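PDB 5IZ4: putative short-chain dehydrogenase/reductase from Burkholderia xenovorans, which probably acts as an NADPH-dependent oxidoreductase, perhaps a 3-oxoacyl-[acyl-carrier-protein] reductase, and binds ADP in its nucleotide pocket. Local coordinates for residues S13-V18 against A37-A42; G65-I70 against A89-R94; A179-T184 against V197-P202; A230-V235 against A262-L267. All coordinates share one frame; numbering follows the deposited sequence.

Contact 1 (S13-V18 against A37-A42); sequences STPVCV and AGWSVA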
loop_
_atom_site.group_PDB
_atom_site.type_symbol
_atom_site.label_atom_id
_atom_site.label_comp_id
_atom_site.label_asym_id
_atom_site.label_seq_id
_atom_site.Cartn_x
_atom_site.Cartn_y
_atom_site.Cartn_z
ATOM N N SER A 13 -40.436 5.567 -4.530
ATOM C CA SER A 13 -39.959 4.904 -5.735
ATOM C C SER A 13 -38.719 5.568 -6.320
ATOM O O SER A 13 -38.204 5.102 -7.339
ATOM C CB SER A 13 -41.074 4.854 -6.789
ATOM O OG SER A 13 -41.666 6.130 -6.966
ATOM N N THR A 14 -38.226 6.632 -5.696
ATOM C CA THR A 14 -37.009 7.309 -6.106
ATOM C C THR A 14 -35.901 7.044 -5.097
ATOM O O THR A 14 -36.151 7.134 -3.888
ATOM C CB THR A 14 -37.273 8.813 -6.227
ATOM O OG1 THR A 14 -38.327 9.010 -7.180
ATOM C CG2 THR A 14 -36.027 9.550 -6.697
ATOM N N PRO A 15 -34.681 6.719 -5.530
ATOM C CA PRO A 15 -33.611 6.432 -4.565
ATOM C C PRO A 15 -33.242 7.664 -3.747
ATOM O O PRO A 15 -33.442 8.807 -4.171
ATOM C CB PRO A 15 -32.441 5.971 -5.450
ATOM C CG PRO A 15 -32.751 6.522 -6.804
ATOM C CD PRO A 15 -34.244 6.515 -6.922
ATOM N N VAL A 16 -32.697 7.412 -2.558
ATOM C CA VAL A 16 -32.418 8.446 -1.562
ATOM C C VAL A 16 -30.930 8.462 -1.228
ATOM O O VAL A 16 -30.339 7.409 -0.944
ATOM C CB VAL A 16 -33.237 8.223 -0.276
ATOM C CG1 VAL A 16 -32.754 9.161 0.825
ATOM C CG2 VAL A 16 -34.721 8.418 -0.548
ATOM N N CYS A 17 -30.340 9.658 -1.222
ATOM C CA CYS A 17 -28.978 9.860 -0.748
ATOM C C CYS A 17 -28.992 10.741 0.492
ATOM O O CYS A 17 -29.642 11.792 0.498
ATOM C CB CYS A 17 -28.098 10.495 -1.824
ATOM S SG CYS A 17 -26.375 10.654 -1.286
ATOM N N VAL A 18 -28.290 10.303 1.541
ATOM C CA VAL A 18 -28.106 11.079 2.768
ATOM C C VAL A 18 -26.682 11.624 2.778
ATOM O O VAL A 18 -25.722 10.866 2.601
ATOM C CB VAL A 18 -28.366 10.214 4.011
ATOM C CG1 VAL A 18 -28.125 11.021 5.296
ATOM C CG2 VAL A 18 -29.789 9.638 3.985
ATOM N N ALA A 37 -28.859 13.776 -10.676
ATOM C CA ALA A 37 -29.133 12.416 -11.108
ATOM C C ALA A 37 -30.578 11.999 -10.880
ATOM O O ALA A 37 -30.947 10.874 -11.241
ATOM C CB ALA A 37 -28.194 11.456 -10.382
ATOM N N GLY A 38 -31.403 12.865 -10.297
ATOM C CA GLY A 38 -32.782 12.529 -10.028
ATOM C C GLY A 38 -33.042 11.945 -8.660
ATOM O O GLY A 38 -34.206 11.673 -8.337
ATOM N N TRP A 39 -32.011 11.764 -7.839
ATOM C CA TRP A 39 -32.212 11.210 -6.505
ATOM C C TRP A 39 -32.831 12.241 -5.570
ATOM O O TRP A 39 -32.668 13.454 -5.741
ATOM C CB TRP A 39 -30.890 10.728 -5.900
ATOM C CG TRP A 39 -30.320 9.489 -6.538
ATOM C CD1 TRP A 39 -30.322 9.170 -7.868
ATOM C CD2 TRP A 39 -29.670 8.403 -5.865
ATOM N NE1 TRP A 39 -29.705 7.954 -8.063
ATOM C CE2 TRP A 39 -29.295 7.464 -6.849
ATOM C CE3 TRP A 39 -29.364 8.137 -4.526
ATOM C CZ2 TRP A 39 -28.634 6.269 -6.534
ATOM C CZ3 TRP A 39 -28.698 6.945 -4.214
ATOM C CH2 TRP A 39 -28.340 6.033 -5.218
ATOM N N SER A 40 -33.548 11.743 -4.568
ATOM C CA SER A 40 -33.943 12.568 -3.439
ATOM C C SER A 40 -32.759 12.691 -2.494
ATOM O O SER A 40 -32.020 11.723 -2.276
ATOM C CB SER A 40 -35.148 11.959 -2.720
ATOM O OG SER A 40 -36.246 11.802 -3.603
ATOM N N VAL A 41 -32.559 13.879 -1.930
ATOM C CA VAL A 41 -31.374 14.133 -1.119
ATOM C C VAL A 41 -31.799 14.593 0.265
ATOM O O VAL A 41 -32.668 15.467 0.403
ATOM C CB VAL A 41 -30.424 15.144 -1.791
ATOM C CG1 VAL A 41 -29.841 14.526 -3.057
ATOM C CG2 VAL A 41 -31.150 16.444 -2.129
ATOM N N ALA A 42 -31.224 13.957 1.288
ATOM C CA ALA A 42 -31.362 14.392 2.674
ATOM C C ALA A 42 -30.118 15.209 3.007
ATOM O O ALA A 42 -29.007 14.668 3.084
ATOM C CB ALA A 42 -31.528 13.198 3.610
HETATM O O HOH W 1 -37.242 9.296 -2.935
#
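P15 lies over one face of the W39 indole, and this is the tight part of the contact. Its CG stands 3.5 Å from the centroid of the five-membered ring and only 7° off the normal, a CH-pi contact, while CB covers the middle of the same face. W39 CG stays beside its own backbone N (chi1 -71°), which carries the indole under the proline. The ring also meets C17 of the strand: C17 N lies near its plane at the edge, and C17 CB is 3.8 Å from W39 CE3. F34 and W246 pack against the indole edge-to-face. Parallel pairing then takes over: S40 N binds P15 O, C17 N reaches S40 O at 2.9 Å, and A42 N reaches C17 O at 2.8 Å. The start of both segments is more exposed to solvent and partly water-mediated. T14 CG2 is still close, 3.2 Å, to the carbonyl O of exposed G38, the Schellman residue ending helix 25-36, but a water spans T14 O (2.6 Å) and S40 OG. Two parallel strands linked through one helix form the opening beta-alpha-beta crossover of a Rossmann fold, whose glycine-rich turn beyond strand 16-20 lines the ADP pocket.

Contact 2 (G65-I70 against A89-R94); sequences GAQTLI and ASRWQR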
loop_
_atom_site.group_PDB
_atom_site.type_symbol
_atom_site.label_atom_id
_atom_site.label_comp_id
_atom_site.label_asym_id
_atom_site.label_seq_id
_atom_site.Cartn_x
_atom_site.Cartn_y
_atom_site.Cartn_z
ATOM N N GLY A 65 -34.152 19.604 -9.643
ATOM C CA GLY A 65 -35.289 18.724 -9.796
ATOM C C GLY A 65 -35.480 17.687 -8.714
ATOM O O GLY A 65 -36.351 16.822 -8.865
ATOM N N ALA A 66 -34.712 17.748 -7.628
ATOM C CA ALA A 66 -34.749 16.727 -6.587
ATOM C C ALA A 66 -35.726 17.078 -5.475
ATOM O O ALA A 66 -35.836 18.239 -5.065
ATOM C CB ALA A 66 -33.366 16.539 -5.968
ATOM N N GLN A 67 -36.415 16.056 -4.968
ATOM C CA GLN A 67 -37.034 16.168 -3.656
ATOM C C GLN A 67 -35.956 16.297 -2.588
ATOM O O GLN A 67 -34.891 15.680 -2.678
ATOM C CB GLN A 67 -37.907 14.955 -3.368
ATOM C CG GLN A 67 -39.111 14.827 -4.264
ATOM C CD GLN A 67 -39.877 13.559 -3.976
ATOM O OE1 GLN A 67 -40.513 13.430 -2.932
ATOM N NE2 GLN A 67 -39.794 12.598 -4.892
ATOM N N THR A 68 -36.244 17.089 -1.555
ATOM C CA THR A 68 -35.237 17.430 -0.561
ATOM C C THR A 68 -35.832 17.377 0.837
ATOM O O THR A 68 -37.048 17.476 1.030
ATOM C CB THR A 68 -34.662 18.839 -0.776
ATOM O OG1 THR A 68 -35.724 19.802 -0.707
ATOM C CG2 THR A 68 -33.961 18.951 -2.120
ATOM N N LEU A 69 -34.940 17.240 1.813
ATOM C CA LEU A 69 -35.240 17.584 3.196
ATOM C C LEU A 69 -33.926 17.993 3.838
ATOM O O LEU A 69 -32.865 17.522 3.436
ATOM C CB LEU A 69 -35.905 16.429 3.961
ATOM C CG LEU A 69 -35.182 15.161 4.424
ATOM C CD1 LEU A 69 -34.303 15.397 5.652
ATOM C CD2 LEU A 69 -36.230 14.107 4.742
ATOM N N ILE A 70 -33.992 18.884 4.822
ATOM C CA ILE A 70 -32.812 19.286 5.578
ATOM C C ILE A 70 -32.947 18.717 6.975
ATOM O O ILE A 70 -34.003 18.855 7.607
ATOM C CB ILE A 70 -32.649 20.815 5.636
ATOM C CG1 ILE A 70 -32.488 21.407 4.237
ATOM C CG2 ILE A 70 -31.459 21.185 6.508
ATOM C CD1 ILE A 70 -32.290 22.915 4.253
ATOM N N ALA A 89 -36.252 8.184 7.233
ATOM C CA ALA A 89 -37.129 7.022 7.153
ATOM C C ALA A 89 -38.591 7.439 7.081
ATOM O O ALA A 89 -39.363 6.879 6.296
ATOM C CB ALA A 89 -36.903 6.103 8.356
ATOM N N SER A 90 -38.991 8.423 7.890
ATOM C CA SER A 90 -40.389 8.845 7.900
ATOM C C SER A 90 -40.805 9.445 6.566
ATOM O O SER A 90 -41.951 9.265 6.135
ATOM C CB SER A 90 -40.634 9.861 9.015
ATOM O OG SER A 90 -40.160 9.369 10.253
ATOM N N ARG A 91 -39.892 10.146 5.897
ATOM C CA ARG A 91 -40.236 10.833 4.659
ATOM C C ARG A 91 -40.260 9.874 3.469
ATOM O O ARG A 91 -41.220 9.865 2.690
ATOM C CB ARG A 91 -39.248 11.977 4.424
ATOM C CG ARG A 91 -39.447 12.736 3.130
ATOM C CD ARG A 91 -40.509 13.829 3.241
ATOM N NE ARG A 91 -40.594 14.547 1.975
ATOM C CZ ARG A 91 -39.806 15.564 1.639
ATOM N NH1 ARG A 91 -39.940 16.147 0.455
ATOM N NH2 ARG A 91 -38.886 15.999 2.487
ATOM N N TRP A 92 -39.215 9.054 3.310
ATOM C CA TRP A 92 -39.087 8.220 2.118
ATOM C C TRP A 92 -38.977 6.722 2.380
ATOM O O TRP A 92 -39.068 5.945 1.421
ATOM C CB TRP A 92 -37.866 8.667 1.291
ATOM C CG TRP A 92 -37.983 10.072 0.750
ATOM C CD1 TRP A 92 -39.012 10.584 0.012
ATOM C CD2 TRP A 92 -37.035 11.133 0.905
ATOM N NE1 TRP A 92 -38.762 11.900 -0.301
ATOM C CE2 TRP A 92 -37.552 12.259 0.231
ATOM C CE3 TRP A 92 -35.795 11.241 1.539
ATOM C CZ2 TRP A 92 -36.875 13.477 0.180
ATOM C CZ3 TRP A 92 -35.120 12.454 1.480
ATOM C CH2 TRP A 92 -35.664 13.554 0.806
ATOM N N GLN A 93 -38.754 6.295 3.626
ATOM C CA GLN A 93 -38.672 4.871 3.983
ATOM C C GLN A 93 -37.594 4.117 3.201
ATOM O O GLN A 93 -37.710 2.907 2.971
ATOM C CB GLN A 93 -40.031 4.185 3.807
ATOM N N ARG A 94 -36.531 4.803 2.794
ATOM C CA ARG A 94 -35.398 4.130 2.175
ATOM C C ARG A 94 -34.173 5.018 2.287
ATOM O O ARG A 94 -34.279 6.240 2.438
ATOM C CB ARG A 94 -35.669 3.789 0.707
ATOM C CG ARG A 94 -35.850 5.009 -0.172
ATOM C CD ARG A 94 -36.326 4.605 -1.548
ATOM N NE ARG A 94 -35.303 3.877 -2.281
ATOM C CZ ARG A 94 -35.489 3.358 -3.487
ATOM N NH1 ARG A 94 -36.669 3.474 -4.085
ATOM N NH2 ARG A 94 -34.499 2.723 -4.091
#
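L69 meets W92 obliquely, its CD2 standing 4.3 Å from the centroid of the six-membered ring, an off-centre CH-pi contact; the nearest pair is L69 CD2 and W92 CZ3 at 3.8 Å. L69 adopts a less usual shape, with CG set between backbone N and carbonyl carbon (chi1 73°), and its side chain runs past W92 in the opposite direction. The far edge of the indole reaches the strand backbone, W92 CH2 lying 3.8 Å from T68 C. At the other end of the ring Q67 OE1 sits near the plane, 3.5 Å from W92 NE1, with amide and ring almost perpendicular (85°). These residues fasten the last turn of helix 78-92 to strand 68-72, at the edge of the sheet within this chain. The same helix forms the long crossover of the Rossmann fold, carrying the chain back past strands 40-45 and 16-20 to strand 97-100. R91 adds a polar reach. Its CG, anti to the backbone N (chi1 177°), lies over the five-membered ring of W92, and a bend at the second torsion sends the chain on until the guanidinium lies over W92 CZ2. R91 NH2 then donates to T68 O at 2.8 Å, tilted from the carbonyl plane, and NH1 adds a weak bond. R91 has a second deposited conformer, so this grip may be only partial. T68 itself turns away from the helix, and its OG1 binds E58 on helix 51-63.

Contact 3 (A179-T184 against V197-P202); sequences AVNTLT and VNALAP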
loop_
_atom_site.group_PDB
_atom_site.type_symbol
_atom_site.label_atom_id
_atom_site.label_comp_id
_atom_site.label_asym_id
_atom_site.label_seq_id
_atom_site.Cartn_x
_atom_site.Cartn_y
_atom_site.Cartn_z
ATOM N N ALA A 179 -7.521 6.544 10.669
ATOM C CA ALA A 179 -8.543 5.710 11.290
ATOM C C ALA A 179 -9.742 5.530 10.364
ATOM O O ALA A 179 -10.320 4.438 10.295
ATOM C CB ALA A 179 -8.980 6.333 12.621
ATOM N N VAL A 180 -10.142 6.593 9.656
ATOM C CA VAL A 180 -11.255 6.473 8.712
ATOM C C VAL A 180 -10.924 5.438 7.640
ATOM O O VAL A 180 -11.765 4.608 7.269
ATOM C CB VAL A 180 -11.597 7.839 8.085
ATOM C CG1 VAL A 180 -12.565 7.657 6.911
ATOM C CG2 VAL A 180 -12.220 8.775 9.138
ATOM N N ASN A 181 -9.690 5.465 7.136
ATOM C CA ASN A 181 -9.289 4.501 6.112
ATOM C C ASN A 181 -9.424 3.066 6.618
ATOM O O ASN A 181 -9.984 2.203 5.933
ATOM C CB ASN A 181 -7.859 4.795 5.662
ATOM C CG ASN A 181 -7.742 6.137 4.962
ATOM O OD1 ASN A 181 -8.748 6.736 4.597
ATOM N ND2 ASN A 181 -6.512 6.601 4.748
ATOM N N THR A 182 -8.923 2.792 7.826
ATOM C CA THR A 182 -9.030 1.443 8.376
ATOM C C THR A 182 -10.474 1.086 8.697
ATOM O O THR A 182 -10.905 -0.054 8.473
ATOM C CB THR A 182 -8.175 1.326 9.637
ATOM O OG1 THR A 182 -6.812 1.619 9.311
ATOM C CG2 THR A 182 -8.269 -0.074 10.224
ATOM N N LEU A 183 -11.220 2.035 9.269
ATOM C CA LEU A 183 -12.624 1.790 9.583
ATOM C C LEU A 183 -13.397 1.409 8.327
ATOM O O LEU A 183 -14.270 0.534 8.362
ATOM C CB LEU A 183 -13.244 3.033 10.228
ATOM C CG LEU A 183 -14.644 2.857 10.815
ATOM C CD1 LEU A 183 -14.563 2.702 12.338
ATOM C CD2 LEU A 183 -15.507 4.059 10.460
ATOM N N THR A 184 -13.082 2.065 7.214
ATOM C CA THR A 184 -13.697 1.734 5.937
ATOM C C THR A 184 -13.501 0.258 5.589
ATOM O O THR A 184 -14.424 -0.395 5.089
ATOM C CB THR A 184 -13.120 2.650 4.862
ATOM O OG1 THR A 184 -13.466 4.013 5.176
ATOM C CG2 THR A 184 -13.646 2.290 3.483
ATOM N N VAL A 197 -18.682 -0.163 0.940
ATOM C CA VAL A 197 -18.148 0.945 1.728
ATOM C C VAL A 197 -16.790 1.317 1.156
ATOM O O VAL A 197 -15.891 0.467 1.077
ATOM C CB VAL A 197 -18.021 0.601 3.222
ATOM C CG1 VAL A 197 -17.662 1.870 4.038
ATOM C CG2 VAL A 197 -19.313 -0.028 3.760
ATOM N N ASN A 198 -16.631 2.588 0.783
ATOM C CA ASN A 198 -15.391 3.074 0.194
ATOM C C ASN A 198 -15.064 4.434 0.790
ATOM O O ASN A 198 -15.923 5.109 1.362
ATOM C CB ASN A 198 -15.494 3.180 -1.331
ATOM C CG ASN A 198 -15.660 1.824 -1.996
ATOM O OD1 ASN A 198 -14.722 1.019 -2.035
ATOM N ND2 ASN A 198 -16.854 1.565 -2.532
ATOM N N ALA A 199 -13.799 4.830 0.667
ATOM C CA ALA A 199 -13.367 6.142 1.125
ATOM C C ALA A 199 -12.763 6.906 -0.042
ATOM O O ALA A 199 -12.266 6.307 -1.005
ATOM C CB ALA A 199 -12.346 6.055 2.279
ATOM N N LEU A 200 -12.837 8.236 0.042
ATOM C CA LEU A 200 -12.198 9.119 -0.930
ATOM C C LEU A 200 -11.077 9.878 -0.236
ATOM O O LEU A 200 -11.237 10.312 0.904
ATOM C CB LEU A 200 -13.196 10.121 -1.522
ATOM C CG LEU A 200 -14.498 9.549 -2.065
ATOM C CD1 LEU A 200 -15.330 10.608 -2.779
ATOM C CD2 LEU A 200 -14.160 8.435 -2.993
ATOM N N ALA A 201 -9.941 10.061 -0.921
ATOM C CA ALA A 201 -8.804 10.765 -0.329
ATOM C C ALA A 201 -8.447 11.941 -1.231
ATOM O O ALA A 201 -7.526 11.849 -2.059
ATOM C CB ALA A 201 -7.608 9.838 -0.118
ATOM N N PRO A 202 -9.155 13.058 -1.097
ATOM C CA PRO A 202 -8.813 14.252 -1.872
ATOM C C PRO A 202 -7.500 14.850 -1.400
ATOM O O PRO A 202 -7.118 14.735 -0.229
ATOM C CB PRO A 202 -9.976 15.218 -1.590
ATOM C CG PRO A 202 -10.987 14.443 -0.818
ATOM C CD PRO A 202 -10.288 13.284 -0.186
#
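Helix 171-191 leads into strand 195-202, the helical limb and final strand of a beta-alpha-beta crossover that begins at strand 153-158, and T184 is the residue that seats one on the other. Over these segments helix and strand run nearly antiparallel, at 156°, with their axes 8.1 Å apart. T184 settles over N198, between the side chains of V197 and A199, and uses both branches. Its CG2 points down onto the backbone, 3.7 Å from N198 C and 3.8 Å from V197 O, and V197 CG1 approaches the same methyl at 4.1 Å. The other branch, OG1, lies 3.7 Å from A199 CB. This division follows from the first torsion of T184 (-63°), which sets CG2 anti to the backbone N and keeps OG1 beside it. From there the hydroxyl turns back along the helix and donates to V180 O at 2.8 Å, from above the carbonyl plane; T184 N reaches the same oxygen from the opposite face. T184 OG1 is also bonded to N157 ND2 on strand 153-158, so a buried hydroxyl is satisfied by helix and sheet together. In classical short-chain dehydrogenases the equivalent helix carries the Tyr-x-x-x-Lys motif and packs in a subunit interface, and here too it meets the second subunit, T182 OG1 binding G163 O of that chain. N181 brings OD1 to within 4.3 Å of A199 CB, although its polar partner is S159 OG.

Contact 4 (A230-V235 against A262-L267); sequences APLKRV and AENGLL
A230, whose CB lies 3.6 Å from N264 O, offers its own carbonyl O to two donors. K233 N takes it at 2.9 Å, closing a type I turn, and K233 NZ reaches it at 3.1 Å from the opposite face of its plane. The next link crosses between the loops: L232 N donates to N264 O at 3.1 Å, meeting that carbonyl from 35° out of its plane. N264 is gripped at the side chain too. R234 NH1 donates a hydrogen bond to N264 OD1 at 2.9 Å, on a lone pair in the carbonyl plane, with the oxygen at the edge of the guanidinium. A first torsion of 68° sets R234 CG against this oxygen, and a bend at the third brings NH1 back to the same atom, while NH2 forms a salt bridge with E240. N264 ND2 binds S236 OG, leaving both ends of the amide anchored. P231 closes tightly on G265, its CG 3.2 Å from the glycine O. In the E263 carboxylate, OE1 accepts from G265 N within the type I' turn, and OE2 from L267 N just after it, at 2.8 Å. The contact thus ties the loop between helices 222-229 and 238-250 to the one leaving strand 259-262, with L161 of helix 161-165 against L266 and P253 of the third subunit against L232 and R234.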
loop_
_atom_site.group_PDB
_atom_site.type_symbol
_atom_site.label_atom_id
_atom_site.label_comp_id
_atom_site.label_asym_id
_atom_site.label_seq_id
_atom_site.Cartn_x
_atom_site.Cartn_y
_atom_site.Cartn_z
ATOM N N ALA A 230 1.711 20.517 -7.472
ATOM C CA ALA A 230 1.044 19.312 -7.947
ATOM C C ALA A 230 1.553 18.950 -9.336
ATOM O O ALA A 230 1.663 19.833 -10.190
ATOM C CB ALA A 230 -0.464 19.511 -8.004
ATOM N N PRO A 231 1.879 17.683 -9.581
ATOM C CA PRO A 231 2.231 17.271 -10.949
ATOM C C PRO A 231 1.174 17.626 -11.983
ATOM O O PRO A 231 1.531 17.973 -13.114
ATOM C CB PRO A 231 2.414 15.756 -10.803
ATOM C CG PRO A 231 2.957 15.613 -9.392
ATOM C CD PRO A 231 2.162 16.624 -8.592
ATOM N N LEU A 232 -0.110 17.562 -11.635
ATOM C CA LEU A 232 -1.141 17.932 -12.603
ATOM C C LEU A 232 -1.364 19.441 -12.688
ATOM O O LEU A 232 -2.212 19.879 -13.476
ATOM C CB LEU A 232 -2.455 17.210 -12.278
ATOM C CG LEU A 232 -2.370 15.687 -12.479
ATOM C CD1 LEU A 232 -3.749 15.030 -12.379
ATOM C CD2 LEU A 232 -1.685 15.349 -13.826
ATOM N N LYS A 233 -0.628 20.236 -11.904
ATOM C CA LYS A 233 -0.603 21.694 -12.041
ATOM C C LYS A 233 -2.006 22.294 -11.930
ATOM O O LYS A 233 -2.399 23.171 -12.703
ATOM C CB LYS A 233 0.078 22.102 -13.348
ATOM C CG LYS A 233 1.575 21.855 -13.317
ATOM C CD LYS A 233 2.236 22.789 -12.301
ATOM C CE LYS A 233 3.742 22.573 -12.217
ATOM N NZ LYS A 233 4.057 21.278 -11.559
ATOM N N ARG A 234 -2.741 21.837 -10.923
ATOM C CA ARG A 234 -4.111 22.273 -10.688
ATOM C C ARG A 234 -4.480 21.923 -9.257
ATOM O O ARG A 234 -3.785 21.155 -8.582
ATOM C CB ARG A 234 -5.094 21.599 -11.655
ATOM C CG ARG A 234 -5.229 20.097 -11.385
ATOM C CD ARG A 234 -6.040 19.366 -12.450
ATOM N NE ARG A 234 -7.419 19.861 -12.551
ATOM C CZ ARG A 234 -8.427 19.456 -11.777
ATOM N NH1 ARG A 234 -8.229 18.559 -10.814
ATOM N NH2 ARG A 234 -9.641 19.961 -11.955
ATOM N N VAL A 235 -5.606 22.480 -8.811
ATOM C CA VAL A 235 -6.273 22.034 -7.592
ATOM C C VAL A 235 -7.638 21.471 -7.968
ATOM O O VAL A 235 -8.165 21.725 -9.054
ATOM C CB VAL A 235 -6.418 23.169 -6.563
ATOM C CG1 VAL A 235 -5.056 23.712 -6.219
ATOM C CG2 VAL A 235 -7.311 24.274 -7.116
ATOM N N ALA A 262 -7.638 11.162 -5.077
ATOM C CA ALA A 262 -7.852 12.136 -6.143
ATOM C C ALA A 262 -7.124 13.392 -5.674
ATOM O O ALA A 262 -7.710 14.256 -5.013
ATOM C CB ALA A 262 -9.338 12.375 -6.390
ATOM N N GLU A 263 -5.825 13.468 -5.985
ATOM C CA GLU A 263 -4.962 14.449 -5.341
ATOM C C GLU A 263 -4.022 15.123 -6.325
ATOM O O GLU A 263 -2.990 15.666 -5.904
ATOM C CB GLU A 263 -4.140 13.804 -4.209
ATOM C CG GLU A 263 -3.690 12.352 -4.436
ATOM C CD GLU A 263 -2.886 12.142 -5.720
ATOM O OE1 GLU A 263 -3.446 12.308 -6.829
ATOM O OE2 GLU A 263 -1.686 11.797 -5.620
ATOM N N ASN A 264 -4.339 15.081 -7.617
ATOM C CA ASN A 264 -3.615 15.842 -8.635
ATOM C C ASN A 264 -2.148 15.428 -8.734
ATOM O O ASN A 264 -1.293 16.225 -9.130
ATOM C CB ASN A 264 -3.767 17.343 -8.374
ATOM C CG ASN A 264 -5.205 17.777 -8.512
ATOM O OD1 ASN A 264 -5.776 17.664 -9.592
ATOM N ND2 ASN A 264 -5.820 18.213 -7.412
ATOM N N GLY A 265 -1.853 14.176 -8.390
ATOM C CA GLY A 265 -0.515 13.638 -8.533
ATOM C C GLY A 265 0.408 13.839 -7.348
ATOM O O GLY A 265 1.576 13.446 -7.427
ATOM N N LEU A 266 -0.061 14.442 -6.252
ATOM C CA LEU A 266 0.854 14.742 -5.153
ATOM C C LEU A 266 1.565 13.494 -4.632
ATOM O O LEU A 266 2.717 13.582 -4.186
ATOM C CB LEU A 266 0.102 15.438 -4.011
ATOM C CG LEU A 266 -0.220 16.918 -4.242
ATOM C CD1 LEU A 266 -1.153 17.443 -3.157
ATOM C CD2 LEU A 266 1.053 17.752 -4.298
ATOM N N LEU A 267 0.909 12.329 -4.683
ATOM C CA LEU A 267 1.548 11.099 -4.215
ATOM C C LEU A 267 2.748 10.717 -5.070
ATOM O O LEU A 267 3.612 9.966 -4.599
ATOM C CB LEU A 267 0.545 9.942 -4.190
ATOM C CG LEU A 267 -0.521 9.988 -3.092
ATOM C CD1 LEU A 267 -1.650 9.024 -3.435
ATOM C CD2 LEU A 267 0.096 9.642 -1.737
#

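Overall arrangement
From the N terminus the four contacts follow one another in series, none nesting or crossing. Contact 1 closes the first beta-alpha-beta loop, and contact 2, after helix 51-63, closes the loop from strand 68-72 to the end of helix 78-92. The two touch: V41 pairs through its backbone with Q67 and L69, so strand 40-45 is shared ground between them. Contact 3 lies across the chain's centre from contact 2, their centres about 26 Å apart, and closes the short return from helix 171-191 to strand 195-202 in the same sheet. Contact 4 closes the longest loop, near the C terminus, and joins contact 3 where A262 N probably bonds A201 O.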